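Local coordinates for CoA binding domain protein (PDB 3QA9), which is of unknown function but belongs to the CoA binding domain family, with a Rossmann-like parallel sheet flanked by helices, at residues A[89-94]-A[115-120]; A[13-18]-A[121-126]. All blocks are in the same frame, centred on the assembly; numbering follows the deposited sequence.

In the fold
The chain folds as a five-stranded parallel sheet with helices against its faces, and strand 123-126 lies at one end of the strand order. Contact 1 pairs helices 87-97 and 111-119, neighbours over one face. Contact 2 sets helix 9-18 against strand 123-126 from the other face. The contact centres are about 14 Å apart. Helix 111-119 leads through a short turn at Gly121 into strand 123-126, and Ala117 and Lys118 pack on Ile124, so the contacts touch. Along the chain, contact 1 is nested in the loop closed by contact 2. Strand 123-126 thus has helix 9-18 on one face and helix 111-119 on the other, so the N-terminal helix packs against the last strand.

Contact 1 (A[89-94]-A[115-120]); sequences RFVVYA and RQAKEA
Gln116 meets Val92 at the outer side of this helix pair, and Ala117 meets Val91 one residue further on. Segment 89-94 belongs to helix 87-97 and segment 115-120 to helix 111-119. The two short axes run almost parallel, 10° apart, and approach to 9.6 Å. In the chain the helices stand before and after strand 101-104, as successive parts of the alternating helix-strand pattern of a Rossmann-like domain.

Gln116 reaches across with an extended side chain. Its CG is anti to the backbone N (chi1 -170°), and the chain stays straight beyond it, which brings the amide up to helix 87-97. There Val92 CG2 lies 3.7 Å from Gln116 NE2. Val92 CG2 is also 3.9 Å from Gln116 OE1. The methyl stands out of the amide plane and displaced from the amide carbon, so nitrogen and oxygen share the contact. Gln116 itself is exposed.

Ala117 takes the inner position, where both partners are buried. Ala117 CB is 3.8 Å from Val91 CG1. Val91 turns this branch toward helix 111-119 by placing CG1 anti to its own N (chi1 161°). Val91 CG1 is also 3.9 Å from Ala117 N, so it rests against the backbone as well as the small side chain. The CA atoms of Val91 and Ala117 are 6.2 Å apart, the nearest across the two segments. Ala117 also packs on Ile124 of strand 123-126, on the sheet side of the helix.

The chemistry is therefore graded, with methyl on methyl near the sheet and methyl on amide near solvent. A hydrocarbon partner offers the amide neither donor nor acceptor. The contact with Val92 therefore gives no preference for which end of the amide is nitrogen, and can at most limit its position by bulk.

Contact 2 (A[13-18]-A[121-126]); sequences REILTR and GLIIVA
Ile15 and Val125 join a helix to the end strand of the parallel sheet in this Rossmann-like fold. Ile15 lies on helix 9-18, which precedes the first strand. Val125 and Ile123 lie on strand 123-126, which is hydrogen-bonded through its backbone to strand 101-104.

Ile15 gives the larger share of the contact. Its CG1 lies beside the backbone N and the chain then runs out extended (chi2 169°), carrying CD1 to the sheet. This one methyl makes both contacts with the strand. It meets Val125 tip to tip, with Ile15 CD1 3.7 Å from Val125 CG2. Val125 is buried and also packs on Trp103 of the adjacent strand. Leu16 touches Trp103 too, so neighbouring helix residues reach neighbouring strands.

Ile123 comes alongside instead. Its side chain and that of Ile15 run opposite ways, and Ile15 CD1 is 4.0 Å from Ile123 CG2. Ile123 is more exposed than the buried Val125. Ile124, between them in sequence, points away to the other face, where it packs on Ala117 and Lys118 of helix 111-119.

The contact is wholly apolar. Ile123 CG2 and Val125 CG2 stand 4.7 Å from each other, and the CD1 methyl of Ile15 touches both.

Contact 1 (A[89-94]-A[115-120])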
loop_
_atom_site.group_PDB
_atom_site.type_symbol
_atom_site.label_atom_id
_atom_site.label_comp_id
_atom_site.label_asym_id
_atom_site.label_seq_id
_atom_site.Cartn_x
_atom_site.Cartn_y
_atom_site.Cartn_z
ATOM N N ARG A 89 -1.617 -6.505 12.521
ATOM C CA ARG A 89 -3.054 -6.277 12.494
ATOM C C ARG A 89 -3.578 -6.098 11.070
ATOM O O ARG A 89 -4.505 -6.772 10.630
ATOM C CB ARG A 89 -3.302 -5.030 13.336
ATOM C CG ARG A 89 -4.701 -4.625 13.632
ATOM C CD ARG A 89 -4.648 -3.520 14.707
ATOM N NE ARG A 89 -4.939 -2.167 14.220
ATOM C CZ ARG A 89 -4.363 -1.041 14.651
ATOM N NH1 ARG A 89 -3.422 -1.049 15.584
ATOM N NH2 ARG A 89 -4.777 0.119 14.177
ATOM N N PHE A 90 -2.962 -5.183 10.344
ATOM C CA PHE A 90 -3.375 -4.913 8.987
ATOM C C PHE A 90 -3.093 -6.070 8.063
ATOM O O PHE A 90 -3.784 -6.268 7.076
ATOM C CB PHE A 90 -2.712 -3.628 8.535
ATOM C CG PHE A 90 -3.049 -2.497 9.436
ATOM C CD1 PHE A 90 -2.136 -2.037 10.367
ATOM C CD2 PHE A 90 -4.277 -1.859 9.316
ATOM C CE1 PHE A 90 -2.474 -1.015 11.243
ATOM C CE2 PHE A 90 -4.635 -0.842 10.174
ATOM C CZ PHE A 90 -3.709 -0.383 11.118
ATOM N N VAL A 91 -2.083 -6.854 8.394
ATOM C CA VAL A 91 -1.786 -8.025 7.598
ATOM C C VAL A 91 -2.879 -9.073 7.772
ATOM O O VAL A 91 -3.327 -9.675 6.812
ATOM C CB VAL A 91 -0.450 -8.625 7.997
ATOM C CG1 VAL A 91 -0.353 -10.071 7.511
ATOM C CG2 VAL A 91 0.645 -7.784 7.401
ATOM N N VAL A 92 -3.307 -9.287 9.009
ATOM C CA VAL A 92 -4.364 -10.263 9.273
ATOM C C VAL A 92 -5.607 -9.845 8.509
ATOM O O VAL A 92 -6.307 -10.670 7.915
ATOM C CB VAL A 92 -4.701 -10.343 10.772
ATOM C CG1 VAL A 92 -5.972 -11.165 10.974
ATOM C CG2 VAL A 92 -3.544 -10.974 11.520
ATOM N N TYR A 93 -5.882 -8.549 8.534
ATOM C CA TYR A 93 -7.017 -8.016 7.819
ATOM C C TYR A 93 -6.872 -8.154 6.329
ATOM O O TYR A 93 -7.841 -8.427 5.633
ATOM C CB TYR A 93 -7.233 -6.558 8.201
ATOM C CG TYR A 93 -7.885 -6.478 9.532
ATOM C CD1 TYR A 93 -8.805 -7.443 9.887
ATOM C CD2 TYR A 93 -7.598 -5.466 10.432
ATOM C CE1 TYR A 93 -9.436 -7.422 11.083
ATOM C CE2 TYR A 93 -8.239 -5.422 11.661
ATOM C CZ TYR A 93 -9.157 -6.422 11.966
ATOM O OH TYR A 93 -9.869 -6.440 13.125
ATOM N N ALA A 94 -5.652 -7.971 5.844
ATOM C CA ALA A 94 -5.382 -8.095 4.420
ATOM C C ALA A 94 -5.640 -9.526 3.974
ATOM O O ALA A 94 -6.124 -9.771 2.862
ATOM C CB ALA A 94 -3.937 -7.715 4.119
ATOM N N ARG A 115 6.070 -12.529 7.389
ATOM C CA ARG A 115 6.032 -13.985 7.312
ATOM C C ARG A 115 4.597 -14.505 7.362
ATOM O O ARG A 115 4.220 -15.397 6.609
ATOM C CB ARG A 115 6.884 -14.580 8.441
ATOM C CG ARG A 115 6.932 -16.121 8.531
ATOM C CD ARG A 115 7.449 -16.791 7.249
ATOM N NE ARG A 115 8.774 -16.342 6.822
ATOM C CZ ARG A 115 9.932 -16.893 7.189
ATOM N NH1 ARG A 115 9.955 -17.936 8.006
ATOM N NH2 ARG A 115 11.075 -16.406 6.717
ATOM N N GLN A 116 3.783 -13.933 8.231
ATOM C CA GLN A 116 2.394 -14.354 8.316
ATOM C C GLN A 116 1.692 -14.150 6.972
ATOM O O GLN A 116 0.978 -15.017 6.493
ATOM C CB GLN A 116 1.684 -13.574 9.419
ATOM C CG GLN A 116 0.321 -14.108 9.723
ATOM C CD GLN A 116 -0.297 -13.397 10.895
ATOM O OE1 GLN A 116 0.145 -12.316 11.278
ATOM N NE2 GLN A 116 -1.324 -13.994 11.472
ATOM N N ALA A 117 1.909 -13.002 6.353
ATOM C CA ALA A 117 1.305 -12.746 5.046
ATOM C C ALA A 117 1.811 -13.749 4.020
ATOM O O ALA A 117 1.029 -14.317 3.261
ATOM C CB ALA A 117 1.629 -11.352 4.578
ATOM N N LYS A 118 3.121 -13.964 4.003
ATOM C CA LYS A 118 3.702 -14.909 3.070
ATOM C C LYS A 118 3.120 -16.293 3.216
ATOM O O LYS A 118 2.824 -16.957 2.230
ATOM C CB LYS A 118 5.219 -14.971 3.240
ATOM C CG LYS A 118 5.874 -13.814 2.587
ATOM C CD LYS A 118 7.363 -13.784 2.817
ATOM C CE LYS A 118 8.119 -14.325 1.647
ATOM N NZ LYS A 118 9.588 -14.220 1.928
ATOM N N GLU A 119 2.961 -16.723 4.456
ATOM C CA GLU A 119 2.410 -18.038 4.726
ATOM C C GLU A 119 0.985 -18.164 4.211
ATOM O O GLU A 119 0.569 -19.250 3.808
ATOM C CB GLU A 119 2.451 -18.337 6.230
ATOM C CG GLU A 119 3.856 -18.579 6.776
ATOM C CD GLU A 119 4.500 -19.831 6.201
ATOM O OE1 GLU A 119 3.860 -20.904 6.234
ATOM O OE2 GLU A 119 5.649 -19.748 5.721
ATOM N N ALA A 120 0.245 -17.056 4.210
ATOM C CA ALA A 120 -1.138 -17.063 3.740
ATOM C C ALA A 120 -1.245 -16.954 2.218
ATOM O O ALA A 120 -2.349 -16.947 1.667
ATOM C CB ALA A 120 -1.925 -15.931 4.406
#

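Contact 2 (A[13-18]-A[121-126])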
loop_
_atom_site.group_PDB
_atom_site.type_symbol
_atom_site.label_atom_id
_atom_site.label_comp_id
_atom_site.label_asym_id
_atom_site.label_seq_id
_atom_site.Cartn_x
_atom_site.Cartn_y
_atom_site.Cartn_z
ATOM N N ARG A 13 7.336 -4.441 -11.076
ATOM C CA ARG A 13 6.673 -3.860 -12.233
ATOM C C ARG A 13 5.322 -4.542 -12.438
ATOM O O ARG A 13 4.319 -3.893 -12.712
ATOM C CB ARG A 13 7.533 -4.026 -13.499
ATOM C CG ARG A 13 7.017 -3.199 -14.674
ATOM C CD ARG A 13 7.758 -3.507 -15.989
ATOM N NE ARG A 13 7.609 -4.913 -16.345
ATOM C CZ ARG A 13 6.498 -5.483 -16.801
ATOM N NH1 ARG A 13 5.397 -4.781 -16.989
ATOM N NH2 ARG A 13 6.489 -6.783 -17.033
ATOM N N GLU A 14 5.305 -5.861 -12.307
ATOM C CA GLU A 14 4.069 -6.616 -12.480
ATOM C C GLU A 14 3.015 -6.244 -11.454
ATOM O O GLU A 14 1.838 -6.113 -11.768
ATOM C CB GLU A 14 4.358 -8.121 -12.411
ATOM C CG GLU A 14 5.116 -8.622 -13.624
ATOM C CD GLU A 14 5.425 -10.110 -13.590
ATOM O OE1 GLU A 14 4.625 -10.872 -13.028
ATOM O OE2 GLU A 14 6.461 -10.511 -14.148
ATOM N N ILE A 15 3.445 -6.073 -10.215
ATOM C CA ILE A 15 2.521 -5.705 -9.154
ATOM C C ILE A 15 1.859 -4.362 -9.441
ATOM O O ILE A 15 0.643 -4.211 -9.306
ATOM C CB ILE A 15 3.257 -5.630 -7.806
ATOM C CG1 ILE A 15 3.674 -7.039 -7.371
ATOM C CG2 ILE A 15 2.372 -4.977 -6.766
ATOM C CD1 ILE A 15 4.629 -7.044 -6.193
ATOM N N LEU A 16 2.665 -3.387 -9.843
ATOM C CA LEU A 16 2.159 -2.049 -10.133
ATOM C C LEU A 16 1.296 -1.988 -11.381
ATOM O O LEU A 16 0.393 -1.158 -11.480
ATOM C CB LEU A 16 3.319 -1.074 -10.285
ATOM C CG LEU A 16 4.155 -0.814 -9.031
ATOM C CD1 LEU A 16 5.343 0.057 -9.401
ATOM C CD2 LEU A 16 3.298 -0.148 -7.963
ATOM N N THR A 17 1.581 -2.857 -12.342
ATOM C CA THR A 17 0.806 -2.860 -13.565
ATOM C C THR A 17 -0.477 -3.661 -13.484
ATOM O O THR A 17 -1.487 -3.280 -14.051
ATOM C CB THR A 17 1.640 -3.380 -14.744
ATOM O OG1 THR A 17 2.128 -4.686 -14.445
ATOM C CG2 THR A 17 2.786 -2.489 -14.996
ATOM N N ARG A 18 -0.446 -4.770 -12.764
ATOM C CA ARG A 18 -1.620 -5.629 -12.675
ATOM C C ARG A 18 -2.682 -5.312 -11.627
ATOM O O ARG A 18 -3.867 -5.590 -11.832
ATOM C CB ARG A 18 -1.166 -7.084 -12.515
ATOM C CG ARG A 18 -0.245 -7.539 -13.632
ATOM C CD ARG A 18 0.194 -8.980 -13.460
ATOM N NE ARG A 18 1.115 -9.389 -14.519
ATOM C CZ ARG A 18 1.653 -10.600 -14.618
ATOM N NH1 ARG A 18 1.363 -11.531 -13.718
ATOM N NH2 ARG A 18 2.482 -10.881 -15.617
ATOM N N GLY A 121 -0.100 -16.861 1.546
ATOM C CA GLY A 121 -0.098 -16.786 0.095
ATOM C C GLY A 121 0.097 -15.412 -0.523
ATOM O O GLY A 121 0.148 -15.287 -1.745
ATOM N N LEU A 122 0.204 -14.377 0.300
ATOM C CA LEU A 122 0.398 -13.037 -0.235
ATOM C C LEU A 122 1.850 -12.713 -0.547
ATOM O O LEU A 122 2.772 -13.271 0.045
ATOM C CB LEU A 122 -0.150 -11.978 0.727
ATOM C CG LEU A 122 -1.671 -11.920 0.882
ATOM C CD1 LEU A 122 -2.135 -13.079 1.767
ATOM C CD2 LEU A 122 -2.079 -10.580 1.485
ATOM N N ILE A 123 2.034 -11.804 -1.497
ATOM C CA ILE A 123 3.354 -11.348 -1.884
ATOM C C ILE A 123 3.658 -10.201 -0.938
ATOM O O ILE A 123 2.771 -9.470 -0.516
ATOM C CB ILE A 123 3.379 -10.874 -3.344
ATOM C CG1 ILE A 123 3.171 -12.081 -4.271
ATOM C CG2 ILE A 123 4.706 -10.194 -3.657
ATOM C CD1 ILE A 123 3.106 -11.702 -5.740
ATOM N N ILE A 124 4.933 -10.073 -0.614
ATOM C CA ILE A 124 5.459 -9.089 0.317
ATOM C C ILE A 124 6.407 -8.141 -0.427
ATOM O O ILE A 124 7.279 -8.602 -1.139
ATOM C CB ILE A 124 6.272 -9.854 1.445
ATOM C CG1 ILE A 124 5.349 -10.524 2.465
ATOM C CG2 ILE A 124 7.205 -8.965 2.132
ATOM C CD1 ILE A 124 3.989 -10.003 2.527
ATOM N N VAL A 125 6.222 -6.832 -0.290
ATOM C CA VAL A 125 7.141 -5.858 -0.889
ATOM C C VAL A 125 7.624 -5.109 0.348
ATOM O O VAL A 125 6.811 -4.729 1.184
ATOM C CB VAL A 125 6.437 -4.874 -1.858
ATOM C CG1 VAL A 125 7.461 -3.886 -2.418
ATOM C CG2 VAL A 125 5.793 -5.645 -3.003
ATOM N N ALA A 126 8.929 -4.918 0.497
ATOM C CA ALA A 126 9.410 -4.248 1.698
ATOM C C ALA A 126 10.523 -3.241 1.471
ATOM O O ALA A 126 11.439 -3.450 0.667
ATOM C CB ALA A 126 9.849 -5.290 2.726
#